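Local coordinates for protein octenoyl-CoA reductase/carboxylase (Streptomyces sp., PDB 4A0S) that probably catalyses the NADPH-dependent reductive carboxylation of 2-octenoyl-CoA, supplying an extender unit for cinnabaramide polyketide biosynthesis, at residues S1-A6 and A14-A19; W193-V198 and V380-S385; D279-D284 and G315-G320. One frame throughout, in Å; residues are numbered along the deposited sequence.

Contact 1: S1-A6 and A14-A19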
loop_
_atom_site.group_PDB
_atom_site.type_symbol
_atom_site.label_atom_id
_atom_site.label_comp_id
_atom_site.label_asym_id
_atom_site.label_seq_id
_atom_site.Cartn_x
_atom_site.Cartn_y
_atom_site.Cartn_z
ATOM N N SER A 1 -32.379 -20.595 -33.989
ATOM C CA SER A 1 -31.458 -21.650 -34.495
ATOM C C SER A 1 -31.375 -22.837 -33.533
ATOM O O SER A 1 -31.734 -22.726 -32.358
ATOM C CB SER A 1 -30.068 -21.066 -34.698
ATOM O OG SER A 1 -29.463 -20.793 -33.448
ATOM N N SER A 2 -30.899 -23.977 -34.035
ATOM C CA SER A 2 -30.736 -25.155 -33.186
ATOM C C SER A 2 -29.847 -24.833 -31.977
ATOM O O SER A 2 -30.105 -25.312 -30.879
ATOM C CB SER A 2 -30.222 -26.364 -33.974
ATOM O OG SER A 2 -28.965 -26.097 -34.560
ATOM N N LEU A 3 -28.831 -24.000 -32.170
ATOM C CA LEU A 3 -27.989 -23.609 -31.041
ATOM C C LEU A 3 -28.734 -22.781 -30.002
ATOM O O LEU A 3 -28.601 -23.027 -28.799
ATOM C CB LEU A 3 -26.725 -22.891 -31.503
ATOM C CG LEU A 3 -25.717 -22.484 -30.418
ATOM C CD1 LEU A 3 -25.304 -23.646 -29.512
ATOM C CD2 LEU A 3 -24.495 -21.817 -31.070
ATOM N N SER A 4 -29.507 -21.798 -30.442
ATOM C CA SER A 4 -30.229 -20.972 -29.470
ATOM C C SER A 4 -31.307 -21.791 -28.774
ATOM O O SER A 4 -31.526 -21.619 -27.585
ATOM C CB SER A 4 -30.814 -19.707 -30.104
ATOM O OG SER A 4 -31.827 -20.022 -31.038
ATOM N N ARG A 5 -31.956 -22.690 -29.514
ATOM C CA ARG A 5 -32.963 -23.586 -28.937
ATOM C C ARG A 5 -32.324 -24.480 -27.874
ATOM O O ARG A 5 -32.855 -24.602 -26.776
ATOM C CB ARG A 5 -33.655 -24.426 -30.016
ATOM C CG ARG A 5 -34.597 -23.625 -30.923
ATOM C CD ARG A 5 -35.263 -24.486 -32.006
ATOM N NE ARG A 5 -34.972 -23.930 -33.332
ATOM C CZ ARG A 5 -34.262 -24.548 -34.276
ATOM N NH1 ARG A 5 -33.798 -25.778 -34.076
ATOM N NH2 ARG A 5 -34.038 -23.943 -35.443
ATOM N N ALA A 6 -31.180 -25.083 -28.195
ATOM C CA ALA A 6 -30.437 -25.914 -27.241
ATOM C C ALA A 6 -30.137 -25.145 -25.951
ATOM O O ALA A 6 -30.403 -25.630 -24.855
ATOM C CB ALA A 6 -29.136 -26.428 -27.866
ATOM N N ALA A 14 -22.810 -31.511 -24.518
ATOM C CA ALA A 14 -22.676 -32.206 -25.800
ATOM C C ALA A 14 -23.676 -31.722 -26.849
ATOM O O ALA A 14 -23.310 -31.501 -28.002
ATOM C CB ALA A 14 -22.795 -33.715 -25.601
ATOM N N GLU A 15 -24.933 -31.565 -26.435
ATOM C CA GLU A 15 -26.012 -31.073 -27.301
ATOM C C GLU A 15 -25.741 -29.657 -27.794
ATOM O O GLU A 15 -26.034 -29.313 -28.952
ATOM C CB GLU A 15 -27.328 -31.077 -26.542
ATOM C CG GLU A 15 -27.966 -32.454 -26.421
ATOM C CD GLU A 15 -29.308 -32.398 -25.719
ATOM O OE1 GLU A 15 -29.332 -32.338 -24.467
ATOM O OE2 GLU A 15 -30.338 -32.393 -26.429
ATOM N N ILE A 16 -25.201 -28.832 -26.902
ATOM C CA ILE A 16 -24.841 -27.471 -27.258
ATOM C C ILE A 16 -23.694 -27.450 -28.270
ATOM O O ILE A 16 -23.758 -26.718 -29.262
ATOM C CB ILE A 16 -24.552 -26.612 -26.009
ATOM C CG1 ILE A 16 -25.861 -26.394 -25.234
ATOM C CG2 ILE A 16 -23.942 -25.265 -26.406
ATOM C CD1 ILE A 16 -25.705 -25.695 -23.891
ATOM N N GLU A 17 -22.672 -28.272 -28.040
ATOM C CA GLU A 17 -21.549 -28.388 -28.989
ATOM C C GLU A 17 -21.976 -28.974 -30.326
ATOM O O GLU A 17 -21.403 -28.622 -31.366
ATOM C CB GLU A 17 -20.432 -29.278 -28.450
ATOM C CG GLU A 17 -19.895 -28.922 -27.107
ATOM C CD GLU A 17 -18.614 -29.686 -26.803
ATOM O OE1 GLU A 17 -17.605 -29.469 -27.511
ATOM O OE2 GLU A 17 -18.622 -30.514 -25.873
ATOM N N ALA A 18 -22.957 -29.882 -30.296
ATOM C CA ALA A 18 -23.453 -30.536 -31.507
ATOM C C ALA A 18 -24.290 -29.586 -32.358
ATOM O O ALA A 18 -24.382 -29.759 -33.583
ATOM C CB ALA A 18 -24.255 -31.772 -31.167
ATOM N N ALA A 19 -24.912 -28.600 -31.707
ATOM C CA ALA A 19 -25.737 -27.618 -32.408
ATOM C C ALA A 19 -24.829 -26.627 -33.131
ATOM O O ALA A 19 -23.991 -25.986 -32.493
ATOM C CB ALA A 19 -26.647 -26.899 -31.433
#
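L3 carries its CG anti to the backbone N (chi1 -177°), and a second turn at chi2 (53°) brings CD1 across to I16 on the facing helix. There L3 CD1 meets I16 CG2 at 3.8 Å, the two side chains crossing at about a right angle, and also lies 3.4 Å from I16 O. The same carbonyl accepts a hydrogen bond from R123, which binds the A19 carbonyl as well, so one arginine caters for two acceptors at the end of helix 13-18. A19, the first residue to leave helical geometry, points its methyl toward the other segment: its CB sits 3.6 Å from L3 CA and 4.0 Å from L3 CB, with S2 O and OG also near it. One turn further on, A6 directs its CB at I16 CG1, at 4.2 Å. The axes of the short helical segments 2-6 and 14-18 approach to 8.9 Å and run nearly antiparallel, at 163°, forming a helical hairpin. Its L3 and I16 face V122 of strand 117-124, and L3 also touches Y176 of strand 176-180. No hydrogen bond passes between the two segments. Their cohesion is therefore apolar, resting on methyl groups and two branched side chains, while polar groups are served from outside: R123 binds the carbonyls of I16 and A19 at the C-terminal end, and S12 the E15 carboxylate.

Contact 2: W193-V198 and V380-S385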
loop_
_atom_site.group_PDB
_atom_site.type_symbol
_atom_site.label_atom_id
_atom_site.label_comp_id
_atom_site.label_asym_id
_atom_site.label_seq_id
_atom_site.Cartn_x
_atom_site.Cartn_y
_atom_site.Cartn_z
ATOM N N TRP A 193 -31.182 -14.135 -15.497
ATOM C CA TRP A 193 -30.235 -13.680 -16.504
ATOM C C TRP A 193 -30.056 -12.179 -16.472
ATOM O O TRP A 193 -28.922 -11.672 -16.405
ATOM C CB TRP A 193 -30.681 -14.107 -17.889
ATOM C CG TRP A 193 -30.714 -15.550 -18.058
ATOM C CD1 TRP A 193 -31.825 -16.323 -18.228
ATOM C CD2 TRP A 193 -29.594 -16.448 -18.051
ATOM N NE1 TRP A 193 -31.470 -17.633 -18.349
ATOM C CE2 TRP A 193 -30.106 -17.744 -18.242
ATOM C CE3 TRP A 193 -28.203 -16.279 -17.916
ATOM C CZ2 TRP A 193 -29.279 -18.874 -18.313
ATOM C CZ3 TRP A 193 -27.384 -17.397 -17.983
ATOM C CH2 TRP A 193 -27.923 -18.678 -18.163
ATOM N N GLU A 194 -31.182 -11.469 -16.508
ATOM C CA GLU A 194 -31.161 -10.025 -16.548
ATOM C C GLU A 194 -30.558 -9.448 -15.255
ATOM O O GLU A 194 -29.818 -8.460 -15.283
ATOM C CB GLU A 194 -32.557 -9.460 -16.844
ATOM C CG GLU A 194 -33.629 -9.885 -15.844
ATOM C CD GLU A 194 -34.284 -11.222 -16.174
ATOM O OE1 GLU A 194 -33.687 -12.072 -16.877
ATOM O OE2 GLU A 194 -35.425 -11.412 -15.704
ATOM N N GLU A 195 -30.835 -10.084 -14.124
ATOM C CA GLU A 195 -30.251 -9.643 -12.852
ATOM C C GLU A 195 -28.729 -9.798 -12.845
ATOM O O GLU A 195 -27.995 -8.907 -12.400
ATOM C CB GLU A 195 -30.810 -10.474 -11.717
ATOM C CG GLU A 195 -32.197 -10.078 -11.264
ATOM C CD GLU A 195 -32.849 -11.181 -10.459
ATOM O OE1 GLU A 195 -32.167 -12.166 -10.145
ATOM O OE2 GLU A 195 -34.046 -11.052 -10.130
ATOM N N ALA A 196 -28.278 -10.952 -13.322
ATOM C CA ALA A 196 -26.854 -11.272 -13.430
ATOM C C ALA A 196 -26.143 -10.311 -14.403
ATOM O O ALA A 196 -25.043 -9.834 -14.122
ATOM C CB ALA A 196 -26.682 -12.706 -13.875
ATOM N N ALA A 197 -26.813 -9.998 -15.512
ATOM C CA ALA A 197 -26.277 -9.166 -16.591
ATOM C C ALA A 197 -26.027 -7.709 -16.214
ATOM O O ALA A 197 -25.138 -7.073 -16.784
ATOM C CB ALA A 197 -27.211 -9.210 -17.788
ATOM N N VAL A 198 -26.805 -7.180 -15.267
ATOM C CA VAL A 198 -26.754 -5.742 -14.983
ATOM C C VAL A 198 -25.504 -5.292 -14.225
ATOM O O VAL A 198 -25.151 -4.127 -14.233
ATOM C CB VAL A 198 -28.038 -5.218 -14.270
ATOM C CG1 VAL A 198 -29.237 -5.285 -15.191
ATOM C CG2 VAL A 198 -28.297 -5.958 -12.955
ATOM N N VAL A 380 -24.240 -8.193 -1.914
ATOM C CA VAL A 380 -24.506 -7.138 -2.864
ATOM C C VAL A 380 -25.528 -7.718 -3.846
ATOM O O VAL A 380 -25.512 -8.926 -4.146
ATOM C CB VAL A 380 -23.195 -6.694 -3.549
ATOM C CG1 VAL A 380 -23.456 -5.782 -4.724
ATOM C CG2 VAL A 380 -22.281 -5.989 -2.526
ATOM N N VAL A 381 -26.434 -6.865 -4.305
ATOM C CA VAL A 381 -27.566 -7.314 -5.104
ATOM C C VAL A 381 -27.615 -6.502 -6.385
ATOM O O VAL A 381 -27.082 -5.383 -6.426
ATOM C CB VAL A 381 -28.898 -7.197 -4.340
ATOM C CG1 VAL A 381 -28.864 -8.040 -3.043
ATOM C CG2 VAL A 381 -29.262 -5.713 -4.075
ATOM N N PRO A 382 -28.234 -7.074 -7.439
ATOM C CA PRO A 382 -28.298 -6.411 -8.735
ATOM C C PRO A 382 -29.147 -5.168 -8.594
ATOM O O PRO A 382 -30.104 -5.162 -7.827
ATOM C CB PRO A 382 -28.999 -7.439 -9.624
ATOM C CG PRO A 382 -28.722 -8.732 -8.981
ATOM C CD PRO A 382 -28.767 -8.442 -7.513
ATOM N N ALA A 383 -28.759 -4.136 -9.333
ATOM C CA ALA A 383 -29.384 -2.835 -9.311
ATOM C C ALA A 383 -30.352 -2.724 -10.488
ATOM O O ALA A 383 -30.623 -1.634 -10.960
ATOM C CB ALA A 383 -28.324 -1.764 -9.404
ATOM N N MET A 384 -30.877 -3.856 -10.947
ATOM C CA MET A 384 -31.774 -3.835 -12.098
ATOM C C MET A 384 -33.057 -3.147 -11.709
ATOM O O MET A 384 -33.602 -3.404 -10.649
ATOM C CB MET A 384 -32.055 -5.244 -12.582
ATOM C CG MET A 384 -32.887 -5.302 -13.842
ATOM S SD MET A 384 -33.129 -7.012 -14.249
ATOM C CE MET A 384 -34.420 -7.464 -13.083
ATOM N N SER A 385 -33.530 -2.257 -12.564
ATOM C CA SER A 385 -34.762 -1.526 -12.291
ATOM C C SER A 385 -35.745 -1.649 -13.433
ATOM O O SER A 385 -36.930 -1.320 -13.286
ATOM C CB SER A 385 -34.454 -0.056 -12.063
ATOM O OG SER A 385 -33.946 0.553 -13.232
#
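E195 OE2 is gripped by two groups, a salt bridge from R428 and a hydrogen bond from N437, while OE1 accepts from the backbone N of T192, just ahead of helix 193-197. With its carboxylate tied down in this way, the aliphatic part of E195 becomes packing surface: CB lies 3.9 Å from P382 CG, and CG lies 3.9 Å from the CE methyl of M384. The proline ring also leans on the helix backbone, P382 CB approaching E195 O to 3.3 Å. M384 is the long reach of the contact. Its CG stands anti to the backbone N (chi1 -175°), and with chi2 extended too, M384 SD lies 3.3 Å from E194 CG, the two side chains passing obliquely; the bend at chi3 (78°) then turns the CE methyl in between E194 CG and E195 CG. E194 hands its carboxylate to the backbone N of G419. V198 closes the other end with a forked grip: its CG2 touches P382 CB at 3.7 Å, and its CG1 lies 3.8 Å from M384 CB. No hydrogen bond joins the segments, and every touching residue is buried; the contact is made by van der Waals packing, with the carboxylates of E194 and E195 bonded outside it. Y236 of helix 232-243 meets both V198 and the A383 backbone N, and K408 pairs with A383 through the backbone. The segment 380-385 brings the chain back from the nucleotide-binding domain to strand 384-389 of the catalytic sheet, a return characteristic of the medium-chain dehydrogenase/reductase fold.

Contact 3: D279-D284 and G315-G320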
loop_
_atom_site.group_PDB
_atom_site.type_symbol
_atom_site.label_atom_id
_atom_site.label_comp_id
_atom_site.label_asym_id
_atom_site.label_seq_id
_atom_site.Cartn_x
_atom_site.Cartn_y
_atom_site.Cartn_z
ATOM N N ASP A 279 -25.016 23.123 -13.964
ATOM C CA ASP A 279 -23.895 22.662 -14.795
ATOM C C ASP A 279 -22.804 23.680 -15.057
ATOM O O ASP A 279 -21.710 23.326 -15.505
ATOM C CB ASP A 279 -24.398 22.110 -16.124
ATOM C CG ASP A 279 -25.082 20.793 -15.959
ATOM O OD1 ASP A 279 -25.057 20.278 -14.819
ATOM O OD2 ASP A 279 -25.654 20.281 -16.948
ATOM N N ASP A 280 -23.110 24.940 -14.782
ATOM C CA ASP A 280 -22.194 26.023 -15.047
ATOM C C ASP A 280 -21.332 26.273 -13.824
ATOM O O ASP A 280 -20.406 27.085 -13.868
ATOM C CB ASP A 280 -22.975 27.281 -15.422
ATOM C CG ASP A 280 -23.977 27.678 -14.357
ATOM O OD1 ASP A 280 -23.542 28.010 -13.242
ATOM O OD2 ASP A 280 -25.194 27.666 -14.631
ATOM N N ILE A 281 -21.629 25.566 -12.733
ATOM C CA ILE A 281 -20.880 25.767 -11.494
ATOM C C ILE A 281 -19.365 25.613 -11.709
ATOM O O ILE A 281 -18.568 26.322 -11.079
ATOM C CB ILE A 281 -21.379 24.847 -10.363
ATOM C CG1 ILE A 281 -20.891 25.368 -9.009
ATOM C CG2 ILE A 281 -20.961 23.378 -10.616
ATOM C CD1 ILE A 281 -21.470 24.621 -7.840
ATOM N N ALA A 282 -18.994 24.722 -12.629
ATOM C CA ALA A 282 -17.596 24.357 -12.880
ATOM C C ALA A 282 -16.741 25.528 -13.367
ATOM O O ALA A 282 -15.531 25.555 -13.131
ATOM C CB ALA A 282 -17.537 23.220 -13.881
ATOM N N ASP A 283 -17.385 26.480 -14.043
ATOM C CA ASP A 283 -16.729 27.672 -14.607
ATOM C C ASP A 283 -16.474 28.755 -13.553
ATOM O O ASP A 283 -15.839 29.778 -13.832
ATOM C CB ASP A 283 -17.596 28.274 -15.723
ATOM C CG ASP A 283 -17.997 27.256 -16.789
ATOM O OD1 ASP A 283 -17.237 26.297 -17.041
ATOM O OD2 ASP A 283 -19.078 27.435 -17.394
ATOM N N ASP A 284 -16.972 28.517 -12.344
ATOM C CA ASP A 284 -17.033 29.538 -11.311
ATOM C C ASP A 284 -16.292 29.057 -10.060
ATOM O O ASP A 284 -16.910 28.501 -9.149
ATOM C CB ASP A 284 -18.507 29.830 -11.004
ATOM C CG ASP A 284 -18.720 31.078 -10.155
ATOM O OD1 ASP A 284 -17.828 31.474 -9.378
ATOM O OD2 ASP A 284 -19.820 31.651 -10.248
ATOM N N GLY A 315 -18.351 14.134 -13.296
ATOM C CA GLY A 315 -17.396 14.863 -14.133
ATOM C C GLY A 315 -17.128 16.299 -13.755
ATOM O O GLY A 315 -17.157 16.653 -12.578
ATOM N N ARG A 316 -16.886 17.109 -14.785
ATOM C CA ARG A 316 -16.491 18.519 -14.681
ATOM C C ARG A 316 -17.352 19.327 -13.706
ATOM O O ARG A 316 -16.851 20.124 -12.909
ATOM C CB ARG A 316 -16.507 19.125 -16.099
ATOM C CG ARG A 316 -16.748 20.600 -16.205
ATOM C CD ARG A 316 -16.386 21.130 -17.584
ATOM N NE ARG A 316 -16.308 22.592 -17.527
ATOM C CZ ARG A 316 -15.227 23.282 -17.163
ATOM N NH1 ARG A 316 -14.089 22.665 -16.855
ATOM N NH2 ARG A 316 -15.269 24.602 -17.128
ATOM N N VAL A 317 -18.652 19.083 -13.744
ATOM C CA VAL A 317 -19.606 19.859 -12.961
ATOM C C VAL A 317 -19.380 19.675 -11.463
ATOM O O VAL A 317 -19.461 20.628 -10.697
ATOM C CB VAL A 317 -21.048 19.490 -13.357
ATOM C CG1 VAL A 317 -22.037 19.990 -12.330
ATOM C CG2 VAL A 317 -21.370 20.085 -14.710
ATOM N N THR A 318 -19.078 18.446 -11.066
ATOM C CA THR A 318 -18.966 18.086 -9.655
ATOM C C THR A 318 -17.528 17.961 -9.190
ATOM O O THR A 318 -17.260 17.924 -7.987
ATOM C CB THR A 318 -19.651 16.739 -9.379
ATOM O OG1 THR A 318 -19.094 15.742 -10.240
ATOM C CG2 THR A 318 -21.138 16.848 -9.646
ATOM N N PHE A 319 -16.598 17.856 -10.129
ATOM C CA PHE A 319 -15.261 17.432 -9.745
ATOM C C PHE A 319 -14.553 18.422 -8.836
ATOM O O PHE A 319 -13.883 18.015 -7.904
ATOM C CB PHE A 319 -14.397 17.120 -10.950
ATOM C CG PHE A 319 -13.089 16.501 -10.586
ATOM C CD1 PHE A 319 -12.996 15.141 -10.378
ATOM C CD2 PHE A 319 -11.959 17.286 -10.416
ATOM C CE1 PHE A 319 -11.793 14.554 -10.028
ATOM C CE2 PHE A 319 -10.745 16.698 -10.051
ATOM C CZ PHE A 319 -10.676 15.339 -9.851
ATOM N N GLY A 320 -14.687 19.712 -9.128
ATOM C CA GLY A 320 -14.098 20.758 -8.312
ATOM C C GLY A 320 -14.646 20.662 -6.913
ATOM O O GLY A 320 -13.919 20.832 -5.942
#
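R316 and D283 meet at about a right angle along their side chains, with the guanidinium and carboxylate planes 35° apart. They form a salt bridge in which NH2 of R316 donates to D283 OD1 at 2.6 Å with an N-H...O angle of 149°; the donor comes nearly along the C-O axis of OD1, which lies in the guanidinium plane, at its edge. The arginine chain is extended from CG to NE, which carries the charged end past A282. The methyl of A282 sits over one guanidinium face, offset toward the rim, and A282 CB touches R316 CG at 3.6 Å. L342 O accepts from NH1, so two of the guanidinium nitrogens are bonded; a leucine here would probably leave D283 without its charge partner and L342 O without that donor. V317 CG2 approaches D279 O at 3.4 Å, whereas V317 CG1 sits between I281 CG2 and D279 OD1, 3.9 Å from each, the I281 and V317 side chains crossing nearly perpendicularly. I281 CG2 also presses on V317 O at 3.1 Å, a tight fit. V317 touches R272, an NADP-binding residue. Thus the loop between helices 272-275 and 285-303, with its 3-10 turn at 281-283, lies against the start of helix 316-325 in the Rossmann-type domain, with I281 packed on helix 285-303, and F319 reaching out to stack edge-to-face with F345 of a second subunit.

The three contacts lie along the length of the subunit. Contact 1, the N-terminal helical hairpin, is complete before contact 2 opens; their centres are 26 Å apart. The 181 residues between the segments of contact 2 include the parallel six-stranded nucleotide-binding sheet, and contact 3 is nested within that span of chain. Contact 3 lies 31 Å from contact 2 and 52 Å from contact 1, centre to centre, across the chain's centre from both. Contact 1 packs on the catalytic-domain sheet; contact 2 packs helix 193-197 against the strand returning to that sheet, beside helix 232-243 of the cofactor domain. That domain, which holds contact 3, is thus inserted between the segments of contact 2, which closes the chain around it.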